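Local coordinates for protein beta-1,3-1,4-glucanase (Caldicellulosiruptor sp. F32, PDB 5H4R) that hydrolyses mixed-linkage beta-1,3-1,4-glucans as a family 5 glycoside hydrolase (lichenase), here holding a cellotetraose in its substrate cleft, at residues S234-V239 / R266-V271; K42-M47 / P321-E326. The protein carries 1 engineered substitution. All blocks are in the same frame, centred on the assembly; numbering follows the deposited sequence.

Contact 1: residues S234-V239 / R266-V271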
loop_
_atom_site.group_PDB
_atom_site.type_symbol
_atom_site.label_atom_id
_atom_site.label_comp_id
_atom_site.label_asym_id
_atom_site.label_seq_id
_atom_site.Cartn_x
_atom_site.Cartn_y
_atom_site.Cartn_z
ATOM N N SER A 234 -10.174 2.037 -18.329
ATOM C CA SER A 234 -8.840 1.525 -18.642
ATOM C C SER A 234 -7.781 1.829 -17.582
ATOM O O SER A 234 -6.626 1.414 -17.747
ATOM C CB SER A 234 -8.374 2.103 -19.981
ATOM O OG SER A 234 -8.531 3.511 -19.959
ATOM N N ARG A 235 -8.129 2.580 -16.543
ATOM C CA ARG A 235 -7.224 2.890 -15.443
ATOM C C ARG A 235 -6.618 1.620 -14.859
ATOM O O ARG A 235 -7.273 0.576 -14.795
ATOM C CB ARG A 235 -8.045 3.633 -14.373
ATOM C CG ARG A 235 -7.373 3.995 -13.111
ATOM C CD ARG A 235 -8.305 4.726 -12.152
ATOM N NE ARG A 235 -9.171 5.727 -12.760
ATOM C CZ ARG A 235 -8.764 6.894 -13.239
ATOM N NH1 ARG A 235 -7.476 7.205 -13.238
ATOM N NH2 ARG A 235 -9.635 7.722 -13.795
ATOM N N TYR A 236 -5.371 1.712 -14.399
ATOM C CA TYR A 236 -4.775 0.595 -13.668
ATOM C C TYR A 236 -5.410 0.463 -12.294
ATOM O O TYR A 236 -5.672 1.459 -11.615
ATOM C CB TYR A 236 -3.262 0.780 -13.519
ATOM C CG TYR A 236 -2.483 0.538 -14.787
ATOM C CD1 TYR A 236 -2.260 1.572 -15.695
ATOM C CD2 TYR A 236 -1.962 -0.719 -15.086
ATOM C CE1 TYR A 236 -1.541 1.371 -16.853
ATOM C CE2 TYR A 236 -1.253 -0.936 -16.258
ATOM C CZ TYR A 236 -1.049 0.114 -17.139
ATOM O OH TYR A 236 -0.353 -0.071 -18.309
ATOM N N LEU A 237 -5.613 -0.788 -11.868
ATOM C CA LEU A 237 -6.273 -1.135 -10.621
ATOM C C LEU A 237 -5.410 -2.144 -9.881
ATOM O O LEU A 237 -4.931 -3.104 -10.483
ATOM C CB LEU A 237 -7.631 -1.743 -10.876
ATOM C CG LEU A 237 -8.572 -1.017 -11.813
ATOM C CD1 LEU A 237 -9.830 -1.844 -12.059
ATOM C CD2 LEU A 237 -8.922 0.344 -11.226
ATOM N N MET A 238 -5.238 -1.936 -8.580
ATOM C CA MET A 238 -4.452 -2.824 -7.739
ATOM C C MET A 238 -5.373 -3.708 -6.912
ATOM O O MET A 238 -6.362 -3.220 -6.364
ATOM C CB MET A 238 -3.533 -2.007 -6.818
ATOM C CG MET A 238 -2.335 -1.381 -7.517
ATOM S SD MET A 238 -1.445 -0.164 -6.493
ATOM C CE MET A 238 -0.857 -1.196 -5.130
ATOM N N VAL A 239 -5.029 -5.001 -6.811
ATOM C CA VAL A 239 -5.808 -5.917 -5.986
ATOM C C VAL A 239 -4.859 -6.731 -5.125
ATOM O O VAL A 239 -3.827 -7.214 -5.621
ATOM C CB VAL A 239 -6.687 -6.863 -6.815
ATOM C CG1 VAL A 239 -7.777 -6.072 -7.526
ATOM C CG2 VAL A 239 -5.844 -7.666 -7.786
ATOM N N ARG A 266 -4.288 -4.554 -17.114
ATOM C CA ARG A 266 -4.444 -3.325 -16.348
ATOM C C ARG A 266 -4.680 -3.611 -14.871
ATOM O O ARG A 266 -5.027 -2.695 -14.129
ATOM C CB ARG A 266 -5.589 -2.467 -16.933
ATOM C CG ARG A 266 -5.305 -1.886 -18.326
ATOM C CD ARG A 266 -4.247 -0.787 -18.251
ATOM N NE ARG A 266 -3.733 -0.296 -19.531
ATOM C CZ ARG A 266 -3.819 0.951 -19.976
ATOM N NH1 ARG A 266 -4.436 1.908 -19.290
ATOM N NH2 ARG A 266 -3.270 1.248 -21.135
ATOM N N ILE A 267 -4.494 -4.860 -14.428
ATOM C CA ILE A 267 -4.633 -5.236 -13.024
ATOM C C ILE A 267 -3.239 -5.459 -12.455
ATOM O O ILE A 267 -2.459 -6.255 -12.997
ATOM C CB ILE A 267 -5.500 -6.497 -12.839
ATOM C CG1 ILE A 267 -6.884 -6.344 -13.490
ATOM C CG2 ILE A 267 -5.617 -6.829 -11.356
ATOM C CD1 ILE A 267 -7.680 -5.224 -12.987
ATOM N N ILE A 268 -2.936 -4.758 -11.363
ATOM C CA ILE A 268 -1.643 -4.812 -10.686
ATOM C C ILE A 268 -1.824 -5.603 -9.400
ATOM O O ILE A 268 -2.781 -5.368 -8.657
ATOM C CB ILE A 268 -1.120 -3.398 -10.366
ATOM C CG1 ILE A 268 -0.911 -2.584 -11.657
ATOM C CG2 ILE A 268 0.151 -3.471 -9.551
ATOM C CD1 ILE A 268 -0.552 -1.148 -11.413
ATOM N N ILE A 269 -0.911 -6.528 -9.137
ATOM C CA ILE A 269 -0.937 -7.281 -7.882
ATOM C C ILE A 269 -0.349 -6.408 -6.783
ATOM O O ILE A 269 0.742 -5.858 -6.946
ATOM C CB ILE A 269 -0.139 -8.583 -8.007
ATOM C CG1 ILE A 269 -0.626 -9.449 -9.159
ATOM C CG2 ILE A 269 -0.187 -9.385 -6.686
ATOM C CD1 ILE A 269 -2.063 -9.800 -9.117
ATOM N N SER A 270 -1.077 -6.268 -5.683
ATOM C CA SER A 270 -0.670 -5.492 -4.520
ATOM C C SER A 270 -0.168 -6.419 -3.422
ATOM O O SER A 270 -0.868 -7.360 -3.035
ATOM C CB SER A 270 -1.847 -4.674 -3.979
ATOM O OG SER A 270 -1.506 -4.042 -2.762
ATOM N N VAL A 271 1.030 -6.139 -2.902
ATOM C CA VAL A 271 1.525 -6.851 -1.728
ATOM C C VAL A 271 2.127 -5.840 -0.756
ATOM O O VAL A 271 2.623 -4.777 -1.145
ATOM C CB VAL A 271 2.582 -7.933 -2.053
ATOM C CG1 VAL A 271 2.076 -8.906 -3.082
ATOM C CG2 VAL A 271 3.863 -7.323 -2.508
#

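Contact 2: residues K42-M47 / P321-E326. With BGC (beta-D-glucopyranose), chain B.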
loop_
_atom_site.group_PDB
_atom_site.type_symbol
_atom_site.label_atom_id
_atom_site.label_comp_id
_atom_site.label_asym_id
_atom_site.label_seq_id
_atom_site.Cartn_x
_atom_site.Cartn_y
_atom_site.Cartn_z
ATOM N N LYS A 42 6.338 -1.075 -17.924
ATOM C CA LYS A 42 6.906 0.264 -18.105
ATOM C C LYS A 42 6.227 1.271 -17.176
ATOM O O LYS A 42 6.889 2.162 -16.626
ATOM C CB LYS A 42 6.785 0.697 -19.553
ATOM C CG LYS A 42 7.635 -0.107 -20.492
ATOM C CD LYS A 42 7.405 0.356 -21.919
ATOM C CE LYS A 42 8.178 -0.468 -22.908
ATOM N NZ LYS A 42 7.798 -0.087 -24.292
ATOM N N PHE A 43 4.904 1.136 -17.012
ATOM C CA PHE A 43 4.132 1.944 -16.067
ATOM C C PHE A 43 4.666 1.794 -14.648
ATOM O O PHE A 43 4.974 2.790 -13.974
ATOM C CB PHE A 43 2.660 1.507 -16.162
ATOM C CG PHE A 43 1.673 2.304 -15.304
ATOM C CD1 PHE A 43 1.024 3.436 -15.805
ATOM C CD2 PHE A 43 1.355 1.876 -14.028
ATOM C CE1 PHE A 43 0.097 4.123 -15.026
ATOM C CE2 PHE A 43 0.441 2.572 -13.246
ATOM C CZ PHE A 43 -0.189 3.688 -13.753
ATOM N N VAL A 44 4.809 0.549 -14.179
ATOM C CA VAL A 44 5.326 0.312 -12.833
ATOM C C VAL A 44 6.733 0.877 -12.683
ATOM O O VAL A 44 7.073 1.450 -11.645
ATOM C CB VAL A 44 5.291 -1.188 -12.503
ATOM C CG1 VAL A 44 6.015 -1.446 -11.176
ATOM C CG2 VAL A 44 3.835 -1.637 -12.409
ATOM N N LYS A 45 7.582 0.705 -13.695
ATOM C CA LYS A 45 8.916 1.299 -13.625
ATOM C C LYS A 45 8.843 2.817 -13.486
ATOM O O LYS A 45 9.576 3.410 -12.686
ATOM C CB LYS A 45 9.740 0.913 -14.849
ATOM C CG LYS A 45 11.184 1.407 -14.793
ATOM C CD LYS A 45 11.986 0.827 -15.958
ATOM C CE LYS A 45 13.412 1.370 -15.983
ATOM N NZ LYS A 45 14.271 0.792 -14.906
ATOM N N ASP A 46 7.933 3.455 -14.217
ATOM C CA ASP A 46 7.836 4.913 -14.189
ATOM C C ASP A 46 7.319 5.413 -12.845
ATOM O O ASP A 46 7.617 6.547 -12.452
ATOM C CB ASP A 46 6.928 5.413 -15.320
ATOM C CG ASP A 46 7.125 6.878 -15.615
ATOM O OD1 ASP A 46 8.292 7.280 -15.841
ATOM O OD2 ASP A 46 6.120 7.630 -15.627
ATOM N N MET A 47 6.529 4.604 -12.144
ATOM C CA MET A 47 6.142 4.948 -10.773
ATOM C C MET A 47 7.352 5.165 -9.883
ATOM O O MET A 47 7.279 5.963 -8.946
ATOM C CB MET A 47 5.264 3.860 -10.188
ATOM C CG MET A 47 3.884 3.749 -10.850
ATOM S SD MET A 47 2.964 2.281 -10.309
ATOM C CE MET A 47 2.682 2.704 -8.575
ATOM N N PRO A 321 2.012 -7.027 -13.760
ATOM C CA PRO A 321 2.667 -6.070 -12.871
ATOM C C PRO A 321 2.358 -6.298 -11.399
ATOM O O PRO A 321 1.262 -6.718 -11.025
ATOM C CB PRO A 321 2.090 -4.727 -13.332
ATOM C CG PRO A 321 0.730 -5.082 -13.852
ATOM C CD PRO A 321 0.940 -6.388 -14.561
ATOM N N VAL A 322 3.357 -5.988 -10.577
ATOM C CA VAL A 322 3.339 -6.122 -9.122
ATOM C C VAL A 322 3.873 -4.839 -8.496
ATOM O O VAL A 322 4.932 -4.349 -8.904
ATOM C CB VAL A 322 4.217 -7.304 -8.674
ATOM C CG1 VAL A 322 4.298 -7.359 -7.170
ATOM C CG2 VAL A 322 3.735 -8.630 -9.272
ATOM N N VAL A 323 3.166 -4.317 -7.484
ATOM C CA VAL A 323 3.616 -3.164 -6.715
ATOM C C VAL A 323 3.611 -3.542 -5.237
ATOM O O VAL A 323 2.623 -4.094 -4.739
ATOM C CB VAL A 323 2.734 -1.931 -6.979
ATOM C CG1 VAL A 323 2.978 -0.815 -5.965
ATOM C CG2 VAL A 323 2.966 -1.415 -8.390
ATOM N N ILE A 324 4.707 -3.239 -4.543
ATOM C CA ILE A 324 4.781 -3.376 -3.096
ATOM C C ILE A 324 4.288 -2.048 -2.526
ATOM O O ILE A 324 4.995 -1.046 -2.521
ATOM C CB ILE A 324 6.197 -3.741 -2.634
ATOM C CG1 ILE A 324 6.571 -5.133 -3.128
ATOM C CG2 ILE A 324 6.328 -3.621 -1.126
ATOM C CD1 ILE A 324 8.027 -5.462 -2.944
ATOM N N GLY A 325 3.018 -2.021 -2.114
ATOM C CA GLY A 325 2.403 -0.780 -1.705
ATOM C C GLY A 325 2.844 -0.281 -0.346
ATOM O O GLY A 325 2.614 0.888 -0.029
ATOM N N GLU A 326 3.405 -1.163 0.478
ATOM C CA GLU A 326 3.942 -0.778 1.789
ATOM C C GLU A 326 5.141 -1.644 2.130
ATOM O O GLU A 326 5.064 -2.876 2.041
ATOM C CB GLU A 326 2.922 -0.929 2.930
ATOM C CG GLU A 326 1.710 -0.044 2.868
ATOM C CD GLU A 326 0.750 -0.275 4.024
ATOM O OE1 GLU A 326 1.195 -0.801 5.083
ATOM O OE2 GLU A 326 -0.454 0.069 3.883
HETATM C C2 BGC B . -1.109 -1.296 7.466
HETATM C C3 BGC B . -0.738 0.095 7.948
HETATM C C4 BGC B . 0.140 -0.076 9.175
HETATM C C5 BGC B . 1.473 -0.593 8.639
HETATM C C6 BGC B . 2.492 -0.834 9.760
HETATM C C1 BGC B . 0.004 -2.341 7.662
HETATM O O2 BGC B . -1.551 -1.233 6.094
HETATM O O3 BGC B . -1.950 0.772 8.262
HETATM O O4 BGC B . 0.321 1.202 9.776
HETATM O O5 BGC B . 1.305 -1.797 7.889
HETATM O O6 BGC B . 1.980 -1.641 10.826
#

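Contact 1: residues S234-V239 / R266-V271
R266 lies over one face of the Y236 ring. From CB, which passes the carbonyl oxygens of S234 and R235, its chain bends at chi2 (-71°), and CG sits 3.6 Å from S234 O. CD then settles almost above the ring centre of Y236, 3.5 Å from the centroid, a CH-pi contact over the face. NE comes within 3.6 Å of Y236 OH, and the guanidinium continues flat on the ring, the planes only 1° apart but the centres offset. At the tip, R266 NH1 donates a bent 2.7 Å hydrogen bond to S234 O, approaching 38° out of the carbonyl plane; D179 gives the same nitrogen a long, weak ion-pair partner.

Beyond this the segments run as parallel strands, the fifth and sixth of the TIM barrel. Backbone bonds alternate from L237 N to R266 O, I268 N to L237 O (2.7 Å), V239 N to I268 O and S270 N to V239 O. Into the barrel interior go M238 and I268, M238 CG resting 3.7 Å from I268 CB; the bend at chi3 of M238 brings CE to within 3.8 Å of S270 OG. On the outer face, toward helix 205-226, V239 CG2 meets I267 CG2 at 3.7 Å and I267 CD1 abuts L237.

An alanine at Y236 removes the ring face on which CD and the guanidinium of R266 lie, and the arm, left mainly to its bond with S234 O, would probably be freer to turn. The chemistry thus divides along the pair: main-chain bonds and aliphatic packing unite the strands, whereas at their N-terminal ends a charged group is held parallel to an aromatic face and hydrogen-bonded to a backbone carbonyl.

Contact 2: residues K42-M47 / P321-E326
V44 and M47, on one side of helix 39-47, press against P321, just before strand 322-327, and V323 near its start. The apolar contacts are few. V44 uses both methyls: CG2 lies 3.7 Å from P321 CB, the two side chains crossing at about a right angle, while CG1 faces V322 O (3.8 Å). The V323 and V44 side chains slide past each other in opposite directions, V323 CG2 lying 4.1 Å from both V44 CG1 and V44 CG2. M47 meets the same V323 methyl tip to tip, its CE 4.1 Å from V323 CG2; the bend at chi3 (67°) turns that terminal carbon back from the line of the chain.

No hydrogen bond crosses between the segments, whose axes come no closer than 9.4 Å and are inclined at 28°. The helix closes the N-terminal end of the eight-stranded TIM barrel, acting as its floor, and its carbonyls are tied to neighbouring strands instead: V44 O accepts from T356 OG1 and M47 O from T96 OG1.

Polar contacts with the sugar come at the C-terminal end of the strand. E326, its CG beside the backbone N (chi1 -65°) and its chain extended beyond, receives a 2.8 Å hydrogen bond at OE2 from O2 of the bound glucose. R98 makes a salt bridge to the same oxygen and Y274 OH bonds to OE1, so both carboxylate oxygens are gripped and the group's rotation is restrained. H141, N187 and E370 also hydrogen-bond this glucose. Standing on the seventh strand, E326 occupies the place where family 5 enzymes carry their nucleophile.

Overall arrangement
Contacts 1 and 2 have centres about 9 Å apart and join through the barrel wall, strand 267-272 lying beside strand 322-327. The seam is backbone: I269 N to P321 O and I269 O to V323 N, both 2.9 Å and probably hydrogen bonds. Beneath the barrel F43 of contact 2 stacks on the face of Y236 turned away from R266, with Y236 CE1 3.5 Å from F43 CD1, so the floor helix meets the entry to the fifth strand. Toward the opposite, C-terminal end lies the glycan: the side chain of S270 is about 9 Å from a glucose, and E326 touches one directly. The same pocket holds Q188, the engineered substitution.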